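Local coordinates for shikimate 5'-dehydrogenase (Methanocaldococcus jannaschii, PDB 1NVT), which catalyses the NADP-dependent interconversion of 3-dehydroshikimate and shikimate, as part of the shikimate pathway, at residues Glu169-Glu172 with Lys177-Glu180. Sequence-based numbering, arbitrary orientation.
Sequences EIAE and KFGE
Ala171 and Phe178 meet where helix 160-174 of the NADP-binding Rossmann domain gives way to the short turn that leads into strand 182-185, an outermost strand of the parallel sheet within this chain. This is the late part of a beta-alpha-beta unit: strand 152-156, helix, then the neighbouring parallel strand.

The contact is small and made by van der Waals packing, burying 86 Å² over both sides. The methyl of Ala171 points at the second segment and lies against backbone, with CB 4.1 Å from Phe178 CA. It also comes to the edge of the phenyl ring, near the ring plane, with CB 4.4 Å from CD1 of Phe178. With CG trans to the backbone N (chi1 -173°), the Phe178 ring reaches back along the helix, where it also touches Ala167 and Lys168. The Ala171 side chain further packs on Val182, so this one methyl joins the helix to both the turn and the strand beyond it.

On the sheet side, Ile170 fits against Ile153 and Ile155, with Val182 and helix 138-147 close by. Polar links are left to the surroundings: Glu169 OE2 makes salt bridges to Arg141 and Lys173, and Lys177 N is hydrogen-bonded to Glu181 OE1. Lys177 starts its side chain off away from the helix; its backbone comes nearer, with Lys177 C 4.5 Å from Ala171 CB, a loose contact.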
loop_
_atom_site.group_PDB
_atom_site.type_symbol
_atom_site.label_atom_id
_atom_site.label_comp_id
_atom_site.label_asym_id
_atom_site.label_seq_id
_atom_site.Cartn_x
_atom_site.Cartn_y
_atom_site.Cartn_z
ATOM N N GLU A 169 6.603 31.564 22.094
ATOM C CA GLU A 169 6.030 31.258 20.791
ATOM C C GLU A 169 4.539 30.966 20.916
ATOM O O GLU A 169 3.750 31.326 20.042
ATOM C CB GLU A 169 6.734 30.048 20.165
ATOM C CG GLU A 169 6.637 30.006 18.642
ATOM C CD GLU A 169 7.073 28.675 18.044
ATOM O OE1 GLU A 169 8.122 28.136 18.459
ATOM O OE2 GLU A 169 6.363 28.172 17.147
ATOM N N ILE A 170 4.157 30.310 22.006
ATOM C CA ILE A 170 2.761 29.968 22.234
ATOM C C ILE A 170 1.939 31.215 22.569
ATOM O O ILE A 170 0.919 31.491 21.926
ATOM C CB ILE A 170 2.637 28.928 23.369
ATOM C CG1 ILE A 170 3.351 27.636 22.952
ATOM C CG2 ILE A 170 1.171 28.647 23.668
ATOM C CD1 ILE A 170 3.315 26.531 23.989
ATOM N N ALA A 171 2.385 31.967 23.572
ATOM C CA ALA A 171 1.700 33.193 23.975
ATOM C C ALA A 171 1.522 34.098 22.759
ATOM O O ALA A 171 0.445 34.648 22.528
ATOM C CB ALA A 171 2.504 33.915 25.050
ATOM N N GLU A 172 2.588 34.238 21.978
ATOM C CA GLU A 172 2.559 35.068 20.782
ATOM C C GLU A 172 1.520 34.550 19.791
ATOM O O GLU A 172 0.474 35.171 19.597
ATOM C CB GLU A 172 3.947 35.083 20.130
ATOM C CG GLU A 172 4.129 36.045 18.957
ATOM C CD GLU A 172 3.464 35.573 17.668
ATOM O OE1 GLU A 172 2.220 35.673 17.556
ATOM O OE2 GLU A 172 4.192 35.098 16.763
ATOM N N LYS A 177 -1.148 36.057 27.560
ATOM C CA LYS A 177 -0.232 36.791 28.422
ATOM C C LYS A 177 0.932 35.881 28.768
ATOM O O LYS A 177 0.739 34.804 29.330
ATOM C CB LYS A 177 -0.943 37.250 29.700
ATOM C CG LYS A 177 -2.125 38.182 29.441
ATOM C CD LYS A 177 -2.690 38.770 30.733
ATOM C CE LYS A 177 -3.910 39.645 30.452
ATOM N NZ LYS A 177 -3.619 40.737 29.476
ATOM N N PHE A 178 2.137 36.324 28.426
ATOM C CA PHE A 178 3.339 35.547 28.679
ATOM C C PHE A 178 3.476 35.074 30.124
ATOM O O PHE A 178 3.013 33.993 30.474
ATOM C CB PHE A 178 4.582 36.346 28.276
ATOM C CG PHE A 178 5.856 35.551 28.342
ATOM C CD1 PHE A 178 5.972 34.343 27.659
ATOM C CD2 PHE A 178 6.935 35.994 29.103
ATOM C CE1 PHE A 178 7.140 33.587 27.734
ATOM C CE2 PHE A 178 8.108 35.245 29.182
ATOM C CZ PHE A 178 8.210 34.039 28.497
ATOM N N GLY A 179 4.106 35.887 30.964
ATOM C CA GLY A 179 4.313 35.506 32.351
ATOM C C GLY A 179 3.090 35.100 33.155
ATOM O O GLY A 179 3.199 34.879 34.362
ATOM N N GLU A 180 1.932 34.983 32.509
ATOM C CA GLU A 180 0.717 34.613 33.232
ATOM C C GLU A 180 -0.014 33.378 32.702
ATOM O O GLU A 180 -0.126 32.379 33.412
ATOM C CB GLU A 180 -0.238 35.808 33.272
ATOM C CG GLU A 180 -1.545 35.553 34.007
ATOM C CD GLU A 180 -2.345 36.826 34.219
ATOM O OE1 GLU A 180 -1.923 37.658 35.052
ATOM O OE2 GLU A 180 -3.388 37.001 33.549
#